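Local coordinates for protein amino acid amide racemase (Ochrobactrum anthropi, PDB 6GIO) that belongs to the class-III aminotransferase family of pyridoxal-5'-phosphate enzymes and carries pyridoxal-5'-phosphate in its pocket, at residues Q316-A319 against Q320-E323; I420-L424 against D425-A429. One frame throughout, in Å; residues are numbered along the deposited sequence.

Contact 1 of 2, residues Q316-A319 against Q320-E323; sequences QGLA and QRSE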
ATOM      1  N   GLN C 316       1.461  26.078  12.713  1.00 34.79           N
ATOM      2  CA  GLN C 316       1.568  27.199  11.816  1.00 31.17           C
ATOM      3  C   GLN C 316       0.200  27.698  11.311  1.00 31.36           C
ATOM      4  O   GLN C 316       0.171  28.546  10.450  1.00 33.34           O
ATOM      5  CB  GLN C 316       2.477  26.829  10.638  1.00 32.26           C
ATOM      6  CG  GLN C 316       3.868  26.389  11.062  1.00 32.99           C
ATOM      7  CD  GLN C 316       4.864  26.294   9.899  1.00 37.76           C
ATOM      8  OE1 GLN C 316       4.623  26.777   8.796  1.00 37.47           O
ATOM      9  NE2 GLN C 316       6.008  25.676  10.162  1.00 42.04           N
ATOM     10  N   GLY C 317      -0.923  27.183  11.823  1.00 29.22           N
ATOM     11  CA  GLY C 317      -2.234  27.570  11.323  1.00 30.28           C
ATOM     12  C   GLY C 317      -2.402  27.458   9.789  1.00 30.83           C
ATOM     13  O   GLY C 317      -2.832  28.418   9.135  1.00 25.96           O
ATOM     14  N   LEU C 318      -2.127  26.283   9.215  1.00 28.21           N
ATOM     15  CA  LEU C 318      -2.164  26.132   7.737  1.00 31.60           C
ATOM     16  C   LEU C 318      -3.583  25.961   7.163  1.00 30.12           C
ATOM     17  O   LEU C 318      -3.796  26.170   5.970  1.00 28.57           O
ATOM     18  CB  LEU C 318      -1.238  25.011   7.262  1.00 29.22           C
ATOM     19  CG  LEU C 318       0.224  25.209   7.613  1.00 30.96           C
ATOM     20  CD1 LEU C 318       1.078  24.132   6.971  1.00 32.41           C
ATOM     21  CD2 LEU C 318       0.692  26.588   7.191  1.00 32.33           C
ATOM     22  N   ALA C 319      -4.542  25.619   8.011  1.00 29.05           N
ATOM     23  CA  ALA C 319      -5.928  25.600   7.568  1.00 29.90           C
ATOM     24  C   ALA C 319      -6.343  27.032   7.313  1.00 31.86           C
ATOM     25  O   ALA C 319      -6.781  27.383   6.227  1.00 31.67           O
ATOM     26  CB  ALA C 319      -6.828  24.977   8.624  1.00 30.37           C
ATOM     27  N   GLN C 320      -6.189  27.863   8.335  1.00 31.82           N
ATOM     28  CA  GLN C 320      -6.563  29.272   8.229  1.00 34.82           C
ATOM     29  C   GLN C 320      -5.747  29.903   7.081  1.00 29.91           C
ATOM     30  O   GLN C 320      -6.292  30.531   6.210  1.00 32.40           O
ATOM     31  CB  GLN C 320      -6.375  29.999   9.562  1.00 38.00           C
ATOM     32  CG  GLN C 320      -7.251  29.456  10.703  1.00 44.45           C
ATOM     33  CD  GLN C 320      -6.984  27.975  11.086  1.00 47.91           C
ATOM     34  OE1 GLN C 320      -5.822  27.512  11.183  1.00 38.38           O
ATOM     35  NE2 GLN C 320      -8.081  27.226  11.301  1.00 51.73           N
ATOM     36  N   ARG C 321      -4.459  29.659   7.025  1.00 26.75           N
ATOM     37  CA  ARG C 321      -3.678  30.206   5.933  1.00 28.01           C
ATOM     38  C   ARG C 321      -4.174  29.777   4.537  1.00 27.56           C
ATOM     39  O   ARG C 321      -4.235  30.594   3.618  1.00 25.48           O
ATOM     40  CB  ARG C 321      -2.215  29.871   6.115  1.00 27.82           C
ATOM     41  CG  ARG C 321      -1.338  30.598   5.126  1.00 28.42           C
ATOM     42  CD  ARG C 321       0.127  30.289   5.322  1.00 28.87           C
ATOM     43  NE  ARG C 321       0.932  31.036   4.357  1.00 30.19           N
ATOM     44  CZ  ARG C 321       1.290  30.627   3.133  1.00 30.05           C
ATOM     45  NH1 ARG C 321       0.937  29.454   2.639  1.00 29.42           N
ATOM     46  NH2 ARG C 321       1.996  31.423   2.369  1.00 30.20           N
ATOM     47  N   SER C 322      -4.557  28.510   4.382  1.00 27.20           N
ATOM     48  CA  SER C 322      -4.948  28.003   3.070  1.00 26.72           C
ATOM     49  C   SER C 322      -6.262  28.670   2.583  1.00 27.00           C
ATOM     50  O   SER C 322      -6.420  28.941   1.385  1.00 23.89           O
ATOM     51  CB  SER C 322      -5.072  26.476   3.101  1.00 27.16           C
ATOM     52  OG  SER C 322      -3.838  25.876   3.449  1.00 26.80           O
ATOM     53  N   GLU C 323      -7.203  28.941   3.489  1.00 27.22           N
ATOM     54  CA  GLU C 323      -8.373  29.753   3.117  1.00 30.98           C
ATOM     55  C   GLU C 323      -7.969  31.103   2.533  1.00 30.07           C
ATOM     56  O   GLU C 323      -8.498  31.527   1.510  1.00 28.98           O
ATOM     57  CB  GLU C 323      -9.281  30.029   4.321  1.00 34.25           C
ATOM     58  CG  GLU C 323     -10.402  31.004   4.013  1.00 37.38           C
ATOM     59  CD  GLU C 323     -11.534  30.900   5.023  1.00 45.38           C
ATOM     60  OE1 GLU C 323     -11.392  31.398   6.155  1.00 54.22           O
ATOM     61  OE2 GLU C 323     -12.581  30.314   4.701  1.00 53.83           O
TER
HETATM   62  O   HOH W   1      -4.311  24.882  10.937  1.00 24.82           O
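Gly317 and Arg321 are joined by a backbone hydrogen bond, Arg321 N to Gly317 O at 2.9 Å, the opening i to i+4 bond of helix 318-339; Glu323 N to Ala319 O, at 3.2 Å, continues the series. Leu318 O takes two donors from Ser322. The backbone N of Ser322 lies above the carbonyl plane, while its hydroxyl OG comes in close to the line of the C=O bond, at a short 2.5 Å. Ser322 OG stands beside its own backbone N (chi1 -60°), and this turns it back along the helix to Leu318. Ser322 is buried, and its hydroxyl donates its proton to a carbonyl one turn back. The side chain of Gln320 doubles back over the first turn. Its chain bends at chi2 (62°), which brings OE1 to 3.6 Å from Gly317 CA and NE2 to 3.7 Å from Ala319 CB. A water donates to Gln320 OE1 and accepts from Ala319 N, bridging the side-chain amide of Gln320 to the backbone of the first turn. Leu318 and Arg321 run side by side, with Leu318 CD2 4.2 Å from Arg321 CD. The extended arginine carries its guanidinium onward to the backbone O of Leu404. Gly317, with positive phi, is both the N-cap residue of this helix and C-prime of the Schellman motif that ends helix 300-315, a tight helix-to-helix junction.

Contact 2 of 2, residues I420-L424 against D425-A429; sequences IGDVL and DGKVA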
ATOM      1  N   ILE C 420      -2.172  29.262 -21.290  1.00 28.35           N
ATOM      2  CA  ILE C 420      -3.497  29.275 -21.959  1.00 26.99           C
ATOM      3  C   ILE C 420      -3.455  30.118 -23.245  1.00 29.21           C
ATOM      4  O   ILE C 420      -3.956  29.701 -24.286  1.00 30.48           O
ATOM      5  CB  ILE C 420      -4.582  29.835 -21.029  1.00 23.99           C
ATOM      6  CG1 ILE C 420      -4.805  28.874 -19.862  1.00 26.17           C
ATOM      7  CG2 ILE C 420      -5.876  29.992 -21.784  1.00 24.51           C
ATOM      8  CD1 ILE C 420      -5.717  29.362 -18.764  1.00 26.90           C
ATOM      9  N   GLY C 421      -2.849  31.301 -23.148  1.00 29.74           N
ATOM     10  CA  GLY C 421      -2.733  32.212 -24.271  1.00 30.88           C
ATOM     11  C   GLY C 421      -1.919  31.599 -25.368  1.00 30.44           C
ATOM     12  O   GLY C 421      -2.301  31.666 -26.523  1.00 36.12           O
ATOM     13  N   ASP C 422      -0.793  30.988 -25.020  1.00 33.10           N
ATOM     14  CA  ASP C 422       0.109  30.422 -26.045  1.00 34.11           C
ATOM     15  C   ASP C 422      -0.580  29.266 -26.751  1.00 35.18           C
ATOM     16  O   ASP C 422      -0.388  29.059 -27.935  1.00 34.81           O
ATOM     17  CB  ASP C 422       1.421  29.920 -25.434  1.00 34.67           C
ATOM     18  CG  ASP C 422       2.320  31.051 -24.928  1.00 33.19           C
ATOM     19  OD1 ASP C 422       2.068  32.213 -25.240  1.00 36.44           O
ATOM     20  OD2 ASP C 422       3.301  30.774 -24.222  1.00 35.25           O
ATOM     21  N   VAL C 423      -1.370  28.485 -26.013  1.00 33.24           N
ATOM     22  CA  VAL C 423      -2.050  27.351 -26.635  1.00 33.16           C
ATOM     23  C   VAL C 423      -3.202  27.815 -27.558  1.00 33.35           C
ATOM     24  O   VAL C 423      -3.366  27.286 -28.675  1.00 38.54           O
ATOM     25  CB  VAL C 423      -2.526  26.333 -25.586  1.00 32.19           C
ATOM     26  CG1 VAL C 423      -3.557  25.376 -26.175  1.00 32.20           C
ATOM     27  CG2 VAL C 423      -1.314  25.588 -25.007  1.00 31.31           C
ATOM     28  N   LEU C 424      -3.986  28.776 -27.100  1.00 32.85           N
ATOM     29  CA  LEU C 424      -5.084  29.303 -27.907  1.00 34.43           C
ATOM     30  C   LEU C 424      -4.585  29.986 -29.196  1.00 37.52           C
ATOM     31  O   LEU C 424      -5.236  29.879 -30.226  1.00 34.88           O
ATOM     32  CB  LEU C 424      -5.912  30.282 -27.114  1.00 32.01           C
ATOM     33  CG  LEU C 424      -6.754  29.678 -26.004  1.00 34.80           C
ATOM     34  CD1 LEU C 424      -7.424  30.807 -25.267  1.00 34.96           C
ATOM     35  CD2 LEU C 424      -7.798  28.700 -26.530  1.00 35.55           C
ATOM     36  N   ASP C 425      -3.437  30.665 -29.128  1.00 40.92           N
ATOM     37  CA  ASP C 425      -2.848  31.351 -30.289  1.00 39.12           C
ATOM     38  C   ASP C 425      -2.152  30.347 -31.155  1.00 38.84           C
ATOM     39  O   ASP C 425      -1.377  30.748 -31.998  1.00 43.53           O
ATOM     40  CB  ASP C 425      -1.779  32.395 -29.896  1.00 41.79           C
ATOM     41  CG  ASP C 425      -2.326  33.629 -29.203  1.00 42.66           C
ATOM     42  OD1 ASP C 425      -3.544  33.906 -29.237  1.00 48.15           O
ATOM     43  OD2 ASP C 425      -1.488  34.361 -28.617  1.00 43.48           O
ATOM     44  N   GLY C 426      -2.374  29.055 -30.931  1.00 38.14           N
ATOM     45  CA  GLY C 426      -1.820  28.011 -31.780  1.00 40.28           C
ATOM     46  C   GLY C 426      -0.293  27.935 -31.795  1.00 42.59           C
ATOM     47  O   GLY C 426       0.327  27.728 -32.836  1.00 41.02           O
ATOM     48  N   LYS C 427       0.326  28.060 -30.631  1.00 45.50           N
ATOM     49  CA  LYS C 427       1.775  28.109 -30.573  1.00 47.84           C
ATOM     50  C   LYS C 427       2.407  26.837 -30.020  1.00 48.35           C
ATOM     51  O   LYS C 427       3.633  26.784 -29.868  1.00 49.15           O
ATOM     52  CB  LYS C 427       2.207  29.324 -29.768  1.00 52.21           C
ATOM     53  CG  LYS C 427       1.694  30.614 -30.375  1.00 52.68           C
ATOM     54  CD  LYS C 427       2.540  31.772 -29.909  1.00 55.54           C
ATOM     55  CE  LYS C 427       1.862  32.651 -28.872  1.00 57.06           C
ATOM     56  NZ  LYS C 427       1.427  33.937 -29.497  1.00 54.27           N
ATOM     57  N   VAL C 428       1.584  25.809 -29.779  1.00 46.91           N
ATOM     58  CA  VAL C 428       2.050  24.535 -29.215  1.00 49.22           C
ATOM     59  C   VAL C 428       1.725  23.353 -30.144  1.00 48.55           C
ATOM     60  O   VAL C 428       0.574  23.154 -30.481  1.00 50.51           O
ATOM     61  CB  VAL C 428       1.374  24.315 -27.829  1.00 48.98           C
ATOM     62  CG1 VAL C 428       1.935  23.086 -27.125  1.00 48.34           C
ATOM     63  CG2 VAL C 428       1.515  25.565 -26.965  1.00 46.96           C
ATOM     64  N   ALA C 429       2.722  22.555 -30.526  1.00 55.84           N
ATOM     65  CA  ALA C 429       2.518  21.418 -31.462  1.00 59.28           C
ATOM     66  C   ALA C 429       1.719  20.228 -30.887  1.00 63.28           C
ATOM     67  O   ALA C 429       1.673  20.021 -29.663  1.00 60.24           O
ATOM     68  CB  ALA C 429       3.857  20.922 -31.996  1.00 57.51           C
TER
HETATM   69  O   HOH W   2      -1.421  25.747 -29.296  1.00 40.34           O
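A Schellman motif ends helix 406-424, with Gly426 as its C-prime residue at positive phi. Its outer bond runs from Lys427 N to Asp422 O at 3.0 Å. The inner bond, Gly426 N to Val423 O, has its donor well above the carbonyl plane. Asp425 N still makes a helical bond to Gly421 O. Val423 O also accepts from a water at 2.6 Å, and that water accepts from Val428 N, so it ties the outgoing chain to the last turn. Beyond the glycine the chain turns and leaves beside the last turn of the helix. The motif thereby brings Val428 against Val423, and their CG2 methyls meet at 3.4 Å, a tight fit for two carbons. Val423 also packs on Thr371, Lys374 and Ile375 of helix 369-382. Lys427 bends at chi3 and chi4 (both -106°), which curls its chain back across Asp422. Lys427 CE lies 3.7 Å from Asp422 OD1. The ammonium goes to Asp425 instead: Lys427 NZ forms a salt bridge with Asp425 OD2 at 3.1 Å, reaching it on the anti side. Asp422 has its own cation, Arg378, through OD2. At 4.6 Å from Asp422 OD1, Lys427 NZ is not in contact with it, but its charge probably adds some favourable electrostatics beside Arg378. Lys374 of helix 369-382 donates to Val428 O.

Contact 1 lies about a hundred residues before contact 2, and the two share no part of the chain. Neither nests nor crosses. Each closes only a short local turn. In contact 1, residues 316-323 join helix 300-315 to helix 318-339, and their side chains also reach loop residues Leu56, Leu351, Leu402 and Leu404. The chain then runs through strands 343-349 and 352-357, helix 369-382 and two more strands of the same sheet to helix 406-424. Contact 2 ends that helix and starts the loop to helix 431-434, held against helix 369-382. The centres of contact 1 and contact 2 are about 35 Å apart. The nearest atoms of contact 1 and contact 2 are about 20 Å apart.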